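Local coordinates for protein berberine bridge enzyme-like 28 (Arabidopsis thaliana, PDB 5D79) that binds FAD as a secreted oxidoreductase of the berberine bridge enzyme-like family and takes part in the plant's adaptation to salt stress, at residues Ile253-Val258 / Leu341-Phe346; Thr361-Lys366 / Val430-Glu435; Gln382-Arg387 / Tyr455-Pro460; Glu505-Val510 / Gln524-Val529. All blocks are in the same frame, centred on the assembly; numbering follows the deposited sequence.

Contact 1 of 4, residues Ile253-Val258 / Leu341-Phe346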
# COMPACT_ATOMS: atom_id res chain seq x y z
N ILE A 253 8.07 6.38 -23.03
CA ILE A 253 8.89 6.64 -21.85
C ILE A 253 10.11 5.71 -21.84
O ILE A 253 10.30 4.89 -22.75
CB ILE A 253 8.07 6.48 -20.57
CG1 ILE A 253 7.32 5.14 -20.53
CG2 ILE A 253 7.05 7.61 -20.50
CD1 ILE A 253 8.13 3.92 -20.10
N THR A 254 10.95 5.86 -20.83
CA THR A 254 12.19 5.10 -20.78
C THR A 254 12.40 4.47 -19.42
O THR A 254 12.44 5.18 -18.40
CB THR A 254 13.42 5.99 -21.11
OG1 THR A 254 13.23 6.64 -22.37
CG2 THR A 254 14.68 5.16 -21.17
N VAL A 255 12.56 3.14 -19.40
CA VAL A 255 13.02 2.44 -18.20
C VAL A 255 14.51 2.07 -18.32
O VAL A 255 15.07 2.04 -19.41
CB VAL A 255 12.20 1.17 -17.90
CG1 VAL A 255 10.73 1.51 -17.70
CG2 VAL A 255 12.39 0.11 -19.01
N PHE A 256 15.14 1.79 -17.18
CA PHE A 256 16.55 1.39 -17.14
C PHE A 256 16.89 0.53 -15.92
O PHE A 256 16.24 0.60 -14.88
CB PHE A 256 17.47 2.62 -17.16
CG PHE A 256 17.35 3.52 -15.94
CD1 PHE A 256 16.42 4.55 -15.90
CD2 PHE A 256 18.19 3.34 -14.84
CE1 PHE A 256 16.32 5.37 -14.80
CE2 PHE A 256 18.09 4.16 -13.73
CZ PHE A 256 17.16 5.17 -13.71
N LYS A 257 17.90 -0.31 -16.07
CA LYS A 257 18.33 -1.17 -14.99
C LYS A 257 19.84 -1.21 -15.01
O LYS A 257 20.45 -1.35 -16.07
CB LYS A 257 17.72 -2.57 -15.13
CG LYS A 257 18.08 -3.54 -14.02
CD LYS A 257 17.29 -4.84 -14.13
CE LYS A 257 15.78 -4.58 -14.00
NZ LYS A 257 14.91 -5.79 -14.19
N VAL A 258 20.44 -1.04 -13.84
CA VAL A 258 21.87 -1.23 -13.68
C VAL A 258 22.11 -2.11 -12.46
O VAL A 258 21.55 -1.88 -11.40
CB VAL A 258 22.61 0.11 -13.53
CG1 VAL A 258 24.04 -0.12 -13.06
CG2 VAL A 258 22.58 0.88 -14.85
N LEU A 341 4.25 -3.54 -16.53
CA LEU A 341 4.61 -4.95 -16.59
C LEU A 341 6.08 -5.10 -16.23
O LEU A 341 6.49 -6.06 -15.59
CB LEU A 341 4.35 -5.54 -17.98
CG LEU A 341 2.96 -6.06 -18.34
CD1 LEU A 341 1.99 -4.93 -18.42
CD2 LEU A 341 3.02 -6.77 -19.67
N TRP A 342 6.87 -4.14 -16.66
CA TRP A 342 8.30 -4.18 -16.45
C TRP A 342 8.58 -4.20 -14.96
O TRP A 342 9.24 -5.10 -14.45
CB TRP A 342 8.96 -2.98 -17.13
CG TRP A 342 10.44 -3.08 -17.31
CD1 TRP A 342 11.12 -3.69 -18.34
CD2 TRP A 342 11.44 -2.51 -16.46
NE1 TRP A 342 12.47 -3.54 -18.17
CE2 TRP A 342 12.69 -2.82 -17.03
CE3 TRP A 342 11.39 -1.77 -15.28
CZ2 TRP A 342 13.89 -2.42 -16.44
CZ3 TRP A 342 12.58 -1.37 -14.69
CH2 TRP A 342 13.82 -1.69 -15.28
N PHE A 343 8.06 -3.21 -14.26
CA PHE A 343 8.31 -3.10 -12.83
C PHE A 343 7.64 -4.23 -12.07
O PHE A 343 8.10 -4.60 -10.99
CB PHE A 343 7.85 -1.74 -12.30
CG PHE A 343 8.88 -0.67 -12.43
CD1 PHE A 343 9.93 -0.59 -11.54
CD2 PHE A 343 8.80 0.27 -13.45
CE1 PHE A 343 10.88 0.39 -11.66
CE2 PHE A 343 9.74 1.25 -13.58
CZ PHE A 343 10.79 1.31 -12.68
N ALA A 344 6.58 -4.80 -12.63
CA ALA A 344 5.92 -5.92 -11.98
C ALA A 344 6.60 -7.27 -12.29
O ALA A 344 6.05 -8.32 -11.99
CB ALA A 344 4.47 -5.97 -12.39
N ASP A 345 7.78 -7.22 -12.90
CA ASP A 345 8.64 -8.40 -13.12
C ASP A 345 8.13 -9.45 -14.09
O ASP A 345 8.48 -10.62 -13.98
CB ASP A 345 8.95 -9.09 -11.80
CG ASP A 345 10.08 -8.44 -11.05
OD1 ASP A 345 11.18 -8.31 -11.64
OD2 ASP A 345 9.87 -8.05 -9.89
N PHE A 346 7.32 -9.03 -15.06
CA PHE A 346 6.90 -9.94 -16.12
C PHE A 346 7.98 -10.02 -17.22
O PHE A 346 8.81 -9.11 -17.35
CB PHE A 346 5.56 -9.50 -16.70
CG PHE A 346 4.43 -9.65 -15.74
CD1 PHE A 346 3.85 -10.89 -15.53
CD2 PHE A 346 3.94 -8.56 -15.04
CE1 PHE A 346 2.81 -11.04 -14.64
CE2 PHE A 346 2.90 -8.71 -14.15
CZ PHE A 346 2.33 -9.95 -13.95
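The indole of Trp342 has Val255 on one face and Lys257 NZ off-centre on the other side. Val255 CG2 stands over the five-membered ring, 3.7 Å from its centroid and 15° off the normal, a CH-pi contact. CG2 also makes the closest approach of that side chain, 3.5 Å to Trp342 CE2. On that other side is Lys257 NZ, a cation-pi partner 4.7 Å from the six-membered ring centroid. The Lys257 chain is extended as far as CD and turns at chi3 (-62°), which brings CE to 3.7 Å from Trp342 CH2. At the edge of the indole, in its plane, lies Phe343 CG; in turn Trp342 CE3 sits 3.7 Å above the plane of the Phe343 ring. Phe343 CE2 also touches Val255 CG1 at 4.2 Å. With a serine in place of Trp342, Val255 would probably lose the surface it packs on and the Lys257 chain would be left without its aromatic partner. Trp342 lies on the last turn of helix 336-343, which ends in a Schellman motif with Asp345 as its C-prime residue. Val255 and Lys257 belong to strand 253-260 of the antiparallel sheet. No hydrogen bond joins the two segments. Helix and strand are held here by apolar contact and by the attraction of an ammonium group to ring electrons, probably aided a little by Asp345, whose OD1 is 5.2 Å from Lys257 NZ.

Contact 2 of 4, residues Thr361-Lys366 / Val430-Glu435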
# COMPACT_ATOMS: atom_id res chain seq x y z
N THR A 361 -0.81 -15.02 -3.71
CA THR A 361 0.63 -15.11 -3.56
C THR A 361 1.02 -16.39 -2.81
O THR A 361 0.19 -17.02 -2.14
CB THR A 361 1.20 -13.91 -2.80
OG1 THR A 361 2.63 -14.02 -2.74
CG2 THR A 361 0.64 -13.87 -1.39
N SER A 362 2.29 -16.77 -2.92
CA SER A 362 2.76 -17.97 -2.24
C SER A 362 3.83 -17.60 -1.23
O SER A 362 4.34 -18.47 -0.52
CB SER A 362 3.30 -18.99 -3.25
OG SER A 362 4.64 -18.72 -3.60
N LEU A 363 4.17 -16.31 -1.16
CA LEU A 363 5.22 -15.82 -0.27
C LEU A 363 4.65 -15.02 0.89
O LEU A 363 4.03 -13.97 0.68
CB LEU A 363 6.23 -14.96 -1.04
CG LEU A 363 6.93 -15.64 -2.22
CD1 LEU A 363 8.08 -14.80 -2.73
CD2 LEU A 363 7.42 -17.04 -1.82
N SER A 364 4.87 -15.52 2.10
CA SER A 364 4.57 -14.78 3.33
C SER A 364 5.65 -13.73 3.54
O SER A 364 6.75 -13.85 3.00
CB SER A 364 4.50 -15.71 4.54
OG SER A 364 3.45 -16.64 4.42
N PHE A 365 5.34 -12.71 4.32
CA PHE A 365 6.32 -11.66 4.55
C PHE A 365 6.11 -10.93 5.88
O PHE A 365 5.04 -11.01 6.49
CB PHE A 365 6.30 -10.66 3.37
CG PHE A 365 4.98 -9.95 3.20
CD1 PHE A 365 4.68 -8.82 3.95
CD2 PHE A 365 4.04 -10.42 2.29
CE1 PHE A 365 3.46 -8.18 3.81
CE2 PHE A 365 2.82 -9.77 2.14
CZ PHE A 365 2.53 -8.65 2.90
N LYS A 366 7.16 -10.26 6.33
CA LYS A 366 7.07 -9.27 7.39
C LYS A 366 7.75 -8.02 6.86
O LYS A 366 8.88 -8.08 6.39
CB LYS A 366 7.75 -9.76 8.66
CG LYS A 366 7.85 -8.69 9.72
CD LYS A 366 6.48 -8.14 10.07
CE LYS A 366 6.61 -6.98 11.03
NZ LYS A 366 5.30 -6.45 11.52
N VAL A 430 11.86 -5.76 4.12
CA VAL A 430 10.83 -6.80 4.04
C VAL A 430 11.47 -8.17 3.78
O VAL A 430 12.35 -8.32 2.94
CB VAL A 430 9.78 -6.45 2.94
CG1 VAL A 430 10.46 -6.12 1.62
CG2 VAL A 430 8.75 -7.56 2.79
N ALA A 431 11.05 -9.17 4.55
CA ALA A 431 11.56 -10.51 4.35
C ALA A 431 10.42 -11.38 3.83
O ALA A 431 9.33 -11.37 4.40
CB ALA A 431 12.14 -11.08 5.64
N TYR A 432 10.68 -12.10 2.74
CA TYR A 432 9.72 -13.04 2.18
C TYR A 432 10.14 -14.46 2.49
O TYR A 432 11.33 -14.75 2.67
CB TYR A 432 9.59 -12.84 0.66
CG TYR A 432 8.98 -11.51 0.28
CD1 TYR A 432 9.77 -10.38 0.13
CD2 TYR A 432 7.62 -11.40 0.07
CE1 TYR A 432 9.20 -9.16 -0.21
CE2 TYR A 432 7.05 -10.20 -0.28
CZ TYR A 432 7.84 -9.08 -0.41
OH TYR A 432 7.26 -7.87 -0.74
N TRP A 433 9.17 -15.36 2.59
CA TRP A 433 9.47 -16.77 2.76
C TRP A 433 8.33 -17.61 2.19
O TRP A 433 7.21 -17.14 2.05
CB TRP A 433 9.73 -17.10 4.24
CG TRP A 433 8.56 -16.96 5.19
CD1 TRP A 433 7.63 -17.91 5.52
CD2 TRP A 433 8.23 -15.81 5.98
NE1 TRP A 433 6.74 -17.42 6.44
CE2 TRP A 433 7.09 -16.13 6.75
CE3 TRP A 433 8.79 -14.53 6.11
CZ2 TRP A 433 6.50 -15.23 7.62
CZ3 TRP A 433 8.20 -13.63 6.98
CH2 TRP A 433 7.06 -13.99 7.72
N ARG A 434 8.64 -18.86 1.85
CA ARG A 434 7.64 -19.75 1.26
C ARG A 434 6.58 -20.12 2.29
O ARG A 434 6.90 -20.38 3.45
CB ARG A 434 8.31 -21.01 0.70
CG ARG A 434 9.25 -20.74 -0.46
CD ARG A 434 9.82 -22.03 -1.04
NE ARG A 434 8.79 -22.93 -1.54
CZ ARG A 434 8.29 -22.90 -2.78
NH1 ARG A 434 8.71 -22.00 -3.66
NH2 ARG A 434 7.36 -23.77 -3.13
N GLU A 435 5.32 -20.14 1.86
CA GLU A 435 4.19 -20.35 2.76
C GLU A 435 4.20 -21.72 3.44
O GLU A 435 3.63 -21.90 4.51
CB GLU A 435 2.88 -20.15 2.00
CG GLU A 435 2.76 -21.00 0.75
CD GLU A 435 1.49 -20.72 -0.01
OE1 GLU A 435 0.52 -20.24 0.60
OE2 GLU A 435 1.46 -20.98 -1.23
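Ser364 N gives the shortest bond of this strand pair, 2.8 Å to Trp433 O, though its N-H...O angle is bent to 131°. Trp433 N returns a straighter bond to Ser364 O at 2.9 Å. Ser364 O also takes a CA-H...O contact from Tyr432 CA. Lys366 and Ala431 form the next hydrogen-bonded pair, and Glu435 N closes the end on Ser362 O. The strands are antiparallel. Ser364 CB lies over the face of the Trp433 indole, 3.6 Å from the five-membered ring centroid. The indole gets there because its CG is placed between backbone N and carbonyl carbon (chi1 66°), which folds the ring across the neighbouring strand. Asp438 fixes this corner, bonding Ser364 OG with one oxygen and Trp433 NE1 with the other. On the other side of the sheet Phe365 and Tyr432 lie side by side and point the same way. Phe365 CB covers the face of the phenol ring and comes 3.6 Å from Tyr432 CD2. The two rings meet obliquely, with planes at 52°. The side chain of Phe365 is about 4 Å from the FAD at nearest atoms, so this end of the face is close to the flavin. The side of Trp433 and Ala431 is packed by helix 441-458. Strand 363-372 is one of the two outermost strands of the seven-stranded sheet, and strand 425-434 joins it to strand 396-402.

Contact 3 of 4, residues Gln382-Arg387 / Tyr455-Pro460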
# COMPACT_ATOMS: atom_id res chain seq x y z
N GLN A 382 27.02 -0.21 4.53
CA GLN A 382 27.76 -1.47 4.52
C GLN A 382 27.11 -2.49 5.43
O GLN A 382 27.05 -3.67 5.10
CB GLN A 382 29.21 -1.24 4.92
CG GLN A 382 29.93 -0.26 4.01
CD GLN A 382 31.36 -0.03 4.42
OE1 GLN A 382 32.28 -0.26 3.64
NE2 GLN A 382 31.56 0.42 5.65
N GLU A 383 26.60 -2.04 6.57
CA GLU A 383 26.03 -2.96 7.54
C GLU A 383 24.72 -3.57 7.06
O GLU A 383 24.48 -4.76 7.25
CB GLU A 383 25.80 -2.26 8.88
CG GLU A 383 24.97 -3.07 9.89
CD GLU A 383 25.65 -4.34 10.36
OE1 GLU A 383 26.84 -4.56 10.09
OE2 GLU A 383 24.97 -5.13 11.03
N ILE A 384 23.88 -2.76 6.43
CA ILE A 384 22.60 -3.29 5.99
C ILE A 384 22.82 -4.20 4.78
O ILE A 384 22.07 -5.15 4.56
CB ILE A 384 21.56 -2.16 5.69
CG1 ILE A 384 22.01 -1.25 4.55
CG2 ILE A 384 21.30 -1.33 6.96
CD1 ILE A 384 20.95 -0.24 4.18
N TRP A 385 23.88 -3.93 4.02
CA TRP A 385 24.35 -4.85 2.98
C TRP A 385 24.77 -6.18 3.62
O TRP A 385 24.40 -7.26 3.15
CB TRP A 385 25.52 -4.25 2.19
CG TRP A 385 26.05 -5.13 1.10
CD1 TRP A 385 26.72 -6.32 1.25
CD2 TRP A 385 25.99 -4.89 -0.30
NE1 TRP A 385 27.05 -6.83 0.02
CE2 TRP A 385 26.62 -5.97 -0.95
CE3 TRP A 385 25.45 -3.86 -1.08
CZ2 TRP A 385 26.73 -6.05 -2.33
CZ3 TRP A 385 25.57 -3.93 -2.45
CH2 TRP A 385 26.21 -5.02 -3.06
N ARG A 386 25.55 -6.08 4.69
CA ARG A 386 26.03 -7.26 5.40
C ARG A 386 24.87 -8.13 5.90
O ARG A 386 24.93 -9.34 5.83
CB ARG A 386 26.91 -6.84 6.58
CG ARG A 386 27.49 -8.02 7.33
CD ARG A 386 28.10 -7.59 8.65
NE ARG A 386 27.07 -7.31 9.65
CZ ARG A 386 26.39 -8.25 10.29
NH1 ARG A 386 26.61 -9.53 10.03
NH2 ARG A 386 25.49 -7.91 11.20
N ARG A 387 23.82 -7.51 6.41
CA ARG A 387 22.74 -8.28 6.99
C ARG A 387 21.95 -9.08 5.93
O ARG A 387 21.34 -10.10 6.24
CB ARG A 387 21.82 -7.36 7.81
CG ARG A 387 22.40 -7.00 9.20
CD ARG A 387 21.81 -5.71 9.73
NE ARG A 387 22.34 -5.32 11.04
CZ ARG A 387 21.72 -5.59 12.18
NH1 ARG A 387 22.24 -5.21 13.34
NH2 ARG A 387 20.57 -6.25 12.17
N TYR A 455 15.90 -3.00 11.44
CA TYR A 455 15.12 -1.81 11.79
C TYR A 455 15.68 -1.15 13.04
O TYR A 455 15.89 0.07 13.07
CB TYR A 455 13.66 -2.21 11.99
CG TYR A 455 12.70 -1.10 12.40
CD1 TYR A 455 12.48 -0.80 13.75
CD2 TYR A 455 11.96 -0.41 11.45
CE1 TYR A 455 11.57 0.18 14.13
CE2 TYR A 455 11.05 0.58 11.83
CZ TYR A 455 10.86 0.86 13.17
OH TYR A 455 9.96 1.82 13.53
N GLU A 456 15.92 -1.96 14.06
CA GLU A 456 16.55 -1.45 15.28
C GLU A 456 17.91 -0.82 14.94
O GLU A 456 18.24 0.25 15.46
CB GLU A 456 16.71 -2.56 16.33
CG GLU A 456 15.40 -3.07 16.91
CD GLU A 456 14.53 -1.97 17.48
OE1 GLU A 456 15.02 -1.21 18.33
OE2 GLU A 456 13.36 -1.85 17.06
N PHE A 457 18.67 -1.47 14.07
CA PHE A 457 19.97 -0.94 13.71
C PHE A 457 19.84 0.44 13.10
O PHE A 457 20.67 1.32 13.34
CB PHE A 457 20.72 -1.85 12.74
CG PHE A 457 21.93 -1.19 12.15
CD1 PHE A 457 23.06 -0.96 12.93
CD2 PHE A 457 21.91 -0.72 10.85
CE1 PHE A 457 24.17 -0.31 12.41
CE2 PHE A 457 23.02 -0.06 10.33
CZ PHE A 457 24.15 0.14 11.11
N MET A 458 18.79 0.65 12.30
CA MET A 458 18.64 1.88 11.52
C MET A 458 18.15 3.08 12.34
O MET A 458 18.12 4.19 11.82
CB MET A 458 17.69 1.64 10.35
CG MET A 458 18.27 0.81 9.23
SD MET A 458 19.56 1.70 8.34
CE MET A 458 18.60 3.02 7.60
N THR A 459 17.78 2.85 13.60
CA THR A 459 17.21 3.89 14.46
C THR A 459 17.95 5.25 14.42
O THR A 459 17.33 6.27 14.13
CB THR A 459 17.14 3.40 15.93
OG1 THR A 459 16.39 2.18 16.00
CG2 THR A 459 16.50 4.46 16.82
N PRO A 460 19.28 5.27 14.68
CA PRO A 460 19.91 6.59 14.72
C PRO A 460 19.96 7.35 13.40
O PRO A 460 20.38 8.49 13.40
CB PRO A 460 21.33 6.26 15.17
CG PRO A 460 21.57 4.92 14.63
CD PRO A 460 20.28 4.20 14.83
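Phe457 lays one ring face against the aliphatic part of Glu383. Glu383 CG stands 3.6 Å from the ring centroid and 16° off its normal, displaced toward CZ and CE2, and the closest pair is Glu383 CG with Phe457 CZ at 3.5 Å. The bend of the glutamate at chi2 (65°) leaves its methylenes on the ring and turns the carboxylate back toward its own helix. There two arginines hold it. Arg386 grips it side-on, with NE to Glu383 OE1 and NH2 to Glu383 OE2, both at 2.8 Å and both on the syn side. Arg387 NE takes Glu383 OE2 from the anti side at 2.6 Å. Two positive partners would probably keep this carboxylate ionised. The Arg387 guanidinium then reaches over to the second helix. One of its faces rests on Phe457 CB, with NH1 at 3.7 Å from that atom, and its plane is only 23° from that of the ring. Its NH2 bonds Ser453 OG. Beside the Phe457 ring, Ile384 CG2 fills the angle between the ring and Met458, 4.0 Å from Phe457 CD2 and 3.8 Å from Met458 SD. Were Glu383 an alanine, the arginines would probably lose their common carboxylate, Arg387 would be freer to turn, and one face of Phe457 would lose the CG methylene that lies over it. Helices 378-388 and 441-458 meet here as neighbours; Trp385 and Met458 reach the antiparallel sheet. The arrangement is consistent with the substrate-binding domain of berberine bridge enzyme-like proteins, where helices pack on one face of an antiparallel sheet.

Contact 4 of 4, residues Glu505-Val510 / Gln524-Val529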
# COMPACT_ATOMS: atom_id res chain seq x y z
N GLU A 505 -4.17 14.80 14.75
CA GLU A 505 -5.24 15.47 15.49
C GLU A 505 -6.45 15.74 14.61
O GLU A 505 -7.58 15.48 15.03
CB GLU A 505 -4.74 16.77 16.11
CG GLU A 505 -3.75 16.55 17.25
CD GLU A 505 -4.31 15.71 18.41
OE1 GLU A 505 -5.53 15.76 18.70
OE2 GLU A 505 -3.50 14.99 19.04
N ARG A 506 -6.23 16.21 13.39
CA ARG A 506 -7.34 16.43 12.46
C ARG A 506 -8.12 15.14 12.17
O ARG A 506 -9.35 15.12 12.23
CB ARG A 506 -6.87 17.04 11.14
CG ARG A 506 -8.03 17.32 10.20
CD ARG A 506 -7.65 18.03 8.91
NE ARG A 506 -8.85 18.31 8.13
CZ ARG A 506 -8.86 18.79 6.89
NH1 ARG A 506 -7.73 19.05 6.26
NH2 ARG A 506 -10.02 19.01 6.28
N LEU A 507 -7.39 14.06 11.87
CA LEU A 507 -8.00 12.75 11.62
C LEU A 507 -8.93 12.35 12.76
O LEU A 507 -10.03 11.84 12.53
CB LEU A 507 -6.91 11.69 11.42
CG LEU A 507 -6.20 11.71 10.07
CD1 LEU A 507 -4.86 11.02 10.15
CD2 LEU A 507 -7.09 11.07 9.01
N VAL A 508 -8.48 12.59 14.00
CA VAL A 508 -9.25 12.30 15.21
C VAL A 508 -10.50 13.18 15.30
O VAL A 508 -11.57 12.71 15.69
CB VAL A 508 -8.39 12.47 16.48
CG1 VAL A 508 -9.24 12.77 17.70
CG2 VAL A 508 -7.55 11.23 16.73
N ARG A 509 -10.36 14.44 14.92
CA ARG A 509 -11.52 15.33 14.87
C ARG A 509 -12.51 14.83 13.82
O ARG A 509 -13.70 14.67 14.10
CB ARG A 509 -11.09 16.77 14.56
CG ARG A 509 -10.14 17.40 15.58
CD ARG A 509 -10.59 17.21 17.02
NE ARG A 509 -9.89 18.11 17.95
CZ ARG A 509 -8.77 17.80 18.60
NH1 ARG A 509 -8.21 16.61 18.44
NH2 ARG A 509 -8.21 18.69 19.41
N VAL A 510 -12.02 14.55 12.62
CA VAL A 510 -12.88 14.04 11.55
C VAL A 510 -13.52 12.72 12.00
O VAL A 510 -14.73 12.54 11.87
CB VAL A 510 -12.11 13.84 10.22
CG1 VAL A 510 -13.01 13.24 9.17
CG2 VAL A 510 -11.54 15.17 9.73
N GLN A 524 -5.43 -0.74 15.20
CA GLN A 524 -4.65 0.49 15.08
C GLN A 524 -5.47 1.69 14.57
O GLN A 524 -4.91 2.71 14.15
CB GLN A 524 -3.44 0.26 14.16
CG GLN A 524 -2.21 -0.31 14.82
CD GLN A 524 -0.98 -0.28 13.92
OE1 GLN A 524 -1.11 -0.16 12.69
NE2 GLN A 524 0.21 -0.37 14.51
N SER A 525 -6.79 1.58 14.60
CA SER A 525 -7.64 2.62 14.02
C SER A 525 -7.51 3.97 14.76
O SER A 525 -7.07 4.03 15.92
CB SER A 525 -9.11 2.16 14.00
OG SER A 525 -9.58 1.88 15.30
N ILE A 526 -7.89 5.04 14.07
CA ILE A 526 -7.88 6.38 14.62
C ILE A 526 -8.90 6.46 15.75
O ILE A 526 -10.04 6.05 15.57
CB ILE A 526 -8.21 7.44 13.54
CG1 ILE A 526 -7.20 7.39 12.39
CG2 ILE A 526 -8.31 8.84 14.13
CD1 ILE A 526 -5.78 7.77 12.77
N PRO A 527 -8.48 6.97 16.94
CA PRO A 527 -9.38 7.03 18.09
C PRO A 527 -10.30 8.25 18.10
O PRO A 527 -10.05 9.26 17.43
CB PRO A 527 -8.41 7.09 19.27
CG PRO A 527 -7.27 7.89 18.73
CD PRO A 527 -7.12 7.42 17.29
N LEU A 528 -11.37 8.15 18.87
CA LEU A 528 -12.21 9.30 19.13
C LEU A 528 -11.50 10.26 20.08
O LEU A 528 -10.65 9.85 20.88
CB LEU A 528 -13.55 8.87 19.74
CG LEU A 528 -14.57 8.07 18.93
CD1 LEU A 528 -15.61 7.53 19.90
CD2 LEU A 528 -15.24 8.91 17.88
N VAL A 529 -11.88 11.52 20.01
CA VAL A 529 -11.32 12.57 20.84
C VAL A 529 -11.72 12.43 22.32
O VAL A 529 -12.71 11.77 22.66
CB VAL A 529 -11.75 13.96 20.30
CG1 VAL A 529 -13.10 14.35 20.85
CG2 VAL A 529 -10.69 15.02 20.59
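Val508 is the bump of this contact, and the extended chain Ile526-Val529 curves round it. Its two methyls fork over the chain. CG2 enters the hollow between Ile526 CG2, at 3.6 Å, and the Pro527 ring, whose CD lies 3.9 Å away. CG1 stands anti to the backbone N (chi1 155°) and points to the far end, 3.8 Å from Val529 CB. Between the methyls runs the Pro527 carbonyl; its O is 3.3 Å from Val508 CG2. That oxygen is buried with no polar partner, and the Val508 methyls pack against it. Ile526 answers with a bump of its own. Its CG2 fits against the helix surface between Leu507 CB and Val508 CA. At the rim, Val529 CG2 sits over one face of the Arg509 guanidinium, 3.6 Å from NH1. A salt bridge from Arg509 NH1 to Glu505 OE1, 2.8 Å long, lays the guanidinium along its own helix. Further on, Thr512 OG1 bonds both Val508 O and Val529 N. This is a C-terminal tail folded back in extended form along helix 504-514, in the berberine and berberine-like region that closes the chain.

Contact 2 is the one at the flavin: the side chain of Phe365 also lies about 5 Å from that of His111, the cofactor attachment residue, not bonded to the flavin in this structure. Contact 1 works on another part of the same seven-stranded sheet, its centre about 23 Å from that of contact 2, with the side chain of Phe343 about 9 Å from the FAD. Contact 3 joins the helices that follow the two strands of contact 2, so their segments alternate along the chain. Contact 4 lies near the C-terminal end, about 8 Å from contact 2 at nearest atoms but about 39 Å from contact 1 between centres. The Ile526 side chain is about 11 Å from the FAD.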